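Local atomic coordinates of N5-carboxyaminoimidazole ribonucleotide synthetase (Bacillus anthracis, PDB entry 3QFF), a protein that probably catalyses the ATP-dependent carboxylation of aminoimidazole ribonucleotide with bicarbonate to N5-carboxyaminoimidazole ribonucleotide in purine biosynthesis. Residues Q92-E95 with K96-L100; R9-L12 with P13-I17. All blocks are in the same frame, centred on the assembly; numbering follows the deposited sequence.

Contact 1: residues Q92-E95 with K96-L100; sequences QWLE and KHAYL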
loop_
_atom_site.group_PDB
_atom_site.type_symbol
_atom_site.label_atom_id
_atom_site.label_comp_id
_atom_site.label_asym_id
_atom_site.label_seq_id
_atom_site.Cartn_x
_atom_site.Cartn_y
_atom_site.Cartn_z
ATOM N N GLN A 92 1.401 10.500 30.570
ATOM C CA GLN A 92 1.883 11.837 30.914
ATOM C C GLN A 92 3.365 11.966 30.569
ATOM O O GLN A 92 3.800 12.997 30.045
ATOM C CB GLN A 92 1.660 12.179 32.396
ATOM C CG GLN A 92 2.066 13.620 32.730
ATOM C CD GLN A 92 1.670 14.054 34.137
ATOM O OE1 GLN A 92 0.644 14.707 34.329
ATOM N NE2 GLN A 92 2.485 13.700 35.117
ATOM N N TRP A 93 4.142 10.926 30.863
ATOM C CA TRP A 93 5.570 10.992 30.557
ATOM C C TRP A 93 5.785 11.260 29.058
ATOM O O TRP A 93 6.504 12.194 28.673
ATOM C CB TRP A 93 6.327 9.747 31.015
ATOM C CG TRP A 93 7.797 10.016 30.982
ATOM C CD1 TRP A 93 8.565 10.549 31.989
ATOM C CD2 TRP A 93 8.667 9.836 29.864
ATOM N NE1 TRP A 93 9.867 10.688 31.567
ATOM C CE2 TRP A 93 9.957 10.257 30.264
ATOM C CE3 TRP A 93 8.485 9.346 28.560
ATOM C CZ2 TRP A 93 11.063 10.203 29.409
ATOM C CZ3 TRP A 93 9.590 9.294 27.708
ATOM C CH2 TRP A 93 10.857 9.727 28.135
ATOM N N LEU A 94 5.132 10.457 28.228
ATOM C CA LEU A 94 5.219 10.596 26.770
ATOM C C LEU A 94 4.769 11.967 26.289
ATOM O O LEU A 94 5.459 12.611 25.490
ATOM C CB LEU A 94 4.365 9.528 26.097
ATOM C CG LEU A 94 4.931 8.119 26.196
ATOM C CD1 LEU A 94 3.817 7.106 25.993
ATOM C CD2 LEU A 94 6.050 7.942 25.180
ATOM N N GLU A 95 3.612 12.411 26.782
ATOM C CA GLU A 95 3.041 13.691 26.367
ATOM C C GLU A 95 3.972 14.865 26.671
ATOM O O GLU A 95 4.092 15.801 25.875
ATOM C CB GLU A 95 1.664 13.901 27.009
ATOM C CG GLU A 95 0.774 14.889 26.262
ATOM C CD GLU A 95 -0.618 14.998 26.854
ATOM O OE1 GLU A 95 -0.836 14.497 27.978
ATOM O OE2 GLU A 95 -1.501 15.586 26.194
ATOM N N LYS A 96 4.664 14.803 27.803
ATOM C CA LYS A 96 5.482 15.922 28.202
ATOM C C LYS A 96 6.970 15.786 27.857
ATOM O O LYS A 96 7.638 16.793 27.628
ATOM C CB LYS A 96 5.258 16.258 29.680
ATOM C CG LYS A 96 3.755 16.444 30.068
ATOM C CD LYS A 96 3.099 17.675 29.435
ATOM C CE LYS A 96 1.590 17.613 29.593
ATOM N NZ LYS A 96 0.869 18.628 28.770
ATOM N N HIS A 97 7.481 14.558 27.770
ATOM C CA HIS A 97 8.920 14.360 27.534
ATOM C C HIS A 97 9.278 13.713 26.193
ATOM O O HIS A 97 10.455 13.623 25.835
ATOM C CB HIS A 97 9.555 13.589 28.696
ATOM C CG HIS A 97 9.333 14.230 30.029
ATOM N ND1 HIS A 97 9.864 15.459 30.361
ATOM C CD2 HIS A 97 8.630 13.818 31.110
ATOM C CE1 HIS A 97 9.503 15.773 31.593
ATOM N NE2 HIS A 97 8.753 14.794 32.071
ATOM N N ALA A 98 8.269 13.240 25.467
ATOM C CA ALA A 98 8.455 12.791 24.093
ATOM C C ALA A 98 7.544 13.631 23.214
ATOM O O ALA A 98 6.972 14.631 23.669
ATOM C CB ALA A 98 8.109 11.312 23.953
ATOM N N TYR A 99 7.430 13.241 21.953
ATOM C CA TYR A 99 6.492 13.901 21.065
ATOM C C TYR A 99 5.303 12.979 20.770
ATOM O O TYR A 99 5.400 12.071 19.941
ATOM C CB TYR A 99 7.183 14.400 19.782
ATOM C CG TYR A 99 6.240 15.177 18.900
ATOM C CD1 TYR A 99 5.505 16.256 19.406
ATOM C CD2 TYR A 99 6.068 14.833 17.562
ATOM C CE1 TYR A 99 4.611 16.957 18.599
ATOM C CE2 TYR A 99 5.191 15.531 16.747
ATOM C CZ TYR A 99 4.466 16.593 17.267
ATOM O OH TYR A 99 3.587 17.268 16.456
ATOM N N LEU A 100 4.203 13.217 21.491
ATOM C CA LEU A 100 2.951 12.461 21.373
ATOM C C LEU A 100 1.822 13.438 20.986
ATOM O O LEU A 100 1.040 13.856 21.852
ATOM C CB LEU A 100 2.611 11.774 22.709
ATOM C CG LEU A 100 1.439 10.783 22.716
ATOM C CD1 LEU A 100 1.935 9.388 22.374
ATOM C CD2 LEU A 100 0.712 10.792 24.082
HETATM O O HOH W 1 3.797 15.541 23.213
#
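H97 lies across one face of the W93 indole, the two side chains crossing at about a right angle, one helical turn apart. The nearer part of the histidine does the covering: its CB stands 3.8 Å from the centroid of the six-membered ring of W93, 17° off the ring normal, a CH-pi contact over the face. The imidazole reaches over the pyrrole part, with H97 CD2 3.4 Å from W93 CD1. The ring planes meet at 45°, an oblique pairing. Two torsions set this up: W93 CG lies anti to the backbone N (chi1 -166°), which swings the indole along the helix toward H97, and H97 CG, anti to its carbonyl carbon, turns the imidazole back toward W93. The W93 side chain also touches Q70 and A73 of helix 66-74.

All this happens in the last turn of helix 88-97, where the chain leaves helical geometry at A98. Three successive i to i+4 bonds carry the helical pattern up to this exit: K96 N to Q92 O at 3.0 Å, H97 N to W93 O at 2.7 Å and A98 N to L94 O at 2.9 Å. Beyond it, a water bridges the end of the helix to the outgoing chain, giving a hydrogen to E95 O at 2.7 Å and taking one from L100 N at 2.9 Å; its link to A98 O is weak.

On the inner side, L94 sends CD2 to within 4.1 Å of A98 CB, and both residues also touch helix 66-74. L100 folds back, its CD2 approaching L94 CB. The extended E95 chain leads away to a carboxylate whose OE1 is hydrogen-bonded to S104 OG; the ammonium of K96 is near that oxygen but beyond salt-bridge range.

Contact 2: residues R9-L12 with P13-I17; sequences RIIL and PGKTI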
loop_
_atom_site.group_PDB
_atom_site.type_symbol
_atom_site.label_atom_id
_atom_site.label_comp_id
_atom_site.label_asym_id
_atom_site.label_seq_id
_atom_site.Cartn_x
_atom_site.Cartn_y
_atom_site.Cartn_z
ATOM N N ARG A 9 4.822 22.130 13.732
ATOM C CA ARG A 9 5.785 21.011 13.882
ATOM C C ARG A 9 5.548 19.840 12.913
ATOM O O ARG A 9 4.518 19.154 12.978
ATOM C CB ARG A 9 5.797 20.512 15.321
ATOM C CG ARG A 9 6.895 19.489 15.642
ATOM C CD ARG A 9 7.110 19.470 17.151
ATOM N NE ARG A 9 8.057 18.453 17.572
ATOM C CZ ARG A 9 8.510 18.318 18.814
ATOM N NH1 ARG A 9 8.102 19.137 19.780
ATOM N NH2 ARG A 9 9.373 17.355 19.089
ATOM N N ILE A 10 6.522 19.623 12.032
ATOM C CA ILE A 10 6.449 18.589 11.005
ATOM C C ILE A 10 7.513 17.536 11.251
ATOM O O ILE A 10 8.664 17.864 11.550
ATOM C CB ILE A 10 6.639 19.196 9.589
ATOM C CG1 ILE A 10 5.499 20.178 9.267
ATOM C CG2 ILE A 10 6.743 18.090 8.518
ATOM C CD1 ILE A 10 5.761 21.058 8.017
ATOM N N ILE A 11 7.120 16.269 11.140
ATOM C CA ILE A 11 8.055 15.139 11.236
ATOM C C ILE A 11 8.327 14.603 9.826
ATOM O O ILE A 11 7.475 13.938 9.221
ATOM C CB ILE A 11 7.507 14.011 12.144
ATOM C CG1 ILE A 11 7.020 14.547 13.503
ATOM C CG2 ILE A 11 8.525 12.877 12.295
ATOM C CD1 ILE A 11 8.140 15.237 14.392
ATOM N N LEU A 12 9.521 14.899 9.321
ATOM C CA LEU A 12 9.876 14.604 7.933
ATOM C C LEU A 12 10.198 13.140 7.665
ATOM O O LEU A 12 10.710 12.436 8.543
ATOM C CB LEU A 12 11.064 15.474 7.485
ATOM C CG LEU A 12 10.802 16.972 7.347
ATOM C CD1 LEU A 12 12.110 17.754 7.084
ATOM C CD2 LEU A 12 9.736 17.248 6.275
ATOM N N PRO A 13 9.925 12.680 6.434
ATOM C CA PRO A 13 10.415 11.374 5.979
ATOM C C PRO A 13 11.870 11.178 6.365
ATOM O O PRO A 13 12.662 12.122 6.271
ATOM C CB PRO A 13 10.282 11.478 4.475
ATOM C CG PRO A 13 9.005 12.312 4.306
ATOM C CD PRO A 13 9.085 13.341 5.412
ATOM N N GLY A 14 12.206 9.977 6.840
ATOM C CA GLY A 14 13.567 9.683 7.270
ATOM C C GLY A 14 13.660 9.588 8.782
ATOM O O GLY A 14 14.544 8.922 9.306
ATOM N N LYS A 15 12.735 10.241 9.484
ATOM C CA LYS A 15 12.682 10.148 10.945
ATOM C C LYS A 15 12.040 8.829 11.367
ATOM O O LYS A 15 11.471 8.118 10.538
ATOM C CB LYS A 15 11.892 11.320 11.540
ATOM C CG LYS A 15 12.459 12.711 11.248
ATOM C CD LYS A 15 13.763 12.984 12.004
ATOM C CE LYS A 15 14.059 14.485 12.039
ATOM N NZ LYS A 15 14.139 15.018 10.645
ATOM N N THR A 16 12.105 8.537 12.664
ATOM C CA THR A 16 11.574 7.306 13.237
ATOM C C THR A 16 10.218 7.546 13.894
ATOM O O THR A 16 10.064 8.425 14.766
ATOM C CB THR A 16 12.548 6.707 14.295
ATOM O OG1 THR A 16 13.837 6.504 13.702
ATOM C CG2 THR A 16 12.024 5.388 14.866
ATOM N N ILE A 17 9.248 6.744 13.478
ATOM C CA ILE A 17 7.977 6.676 14.160
ATOM C C ILE A 17 7.968 5.467 15.095
ATOM O O ILE A 17 8.195 4.319 14.665
ATOM C CB ILE A 17 6.798 6.597 13.160
ATOM C CG1 ILE A 17 6.822 7.816 12.225
ATOM C CG2 ILE A 17 5.478 6.481 13.930
ATOM C CD1 ILE A 17 5.869 7.712 11.034
HETATM O O HOH W 2 11.474 16.378 11.032
#
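K15 folds back over I11 and L12, a worked example of a lysine curled along a turn. Its CB lies 3.8 Å from I11 CG2, the methyl branch of a side chain that it crosses at about a right angle. CG settles 3.2 Å from the carbonyl oxygen of L12. There the chain bends (chi2 -71°), and CD and CE, which make no close contact with 9-12, lead on to a second bend, at chi4, that brings NZ to 4.4 Å from L12 CB. K15 NZ donates to a water oxygen 3.0 Å away, which accepts another hydrogen from L12 N and gives one to I10 O.

The backbone beneath is a type II beta turn from L12 to K15, closed by K15 N to L12 O at 3.1 Å. At G14, third in the turn with phi 107°, a side chain would press against P13 O, so type II turns favour glycine there; P13 packs its CD against L12 CB.

The turn delivers the chain into strand 16-20, a central strand of the four-stranded parallel sheet, beside strand 39-44. I11 packs on C303 of helix 294-303 and V78 of strand 78-81, while L12 and P13 face V333 and L343 of the second subunit.

The two contacts lie about 16 Å apart, centre to centre, on the same side of the chain's centre. Contact 2 comes first along the chain and opens into strand 16-20; contact 1 closes helix 88-97, and its exit runs beside strand 78-81, the edge strand next to strand 16-20 in the parallel sheet of the Rossmann-like preATP-grasp region. They meet at Y99, whose ring forms a cation-pi interaction with R9 and whose CE2 lies 3.8 Å from I11 CD1. The entrance to the sheet and the end of a later helix are thereby brought together, while only contact 2 reaches the second subunit of the assembly.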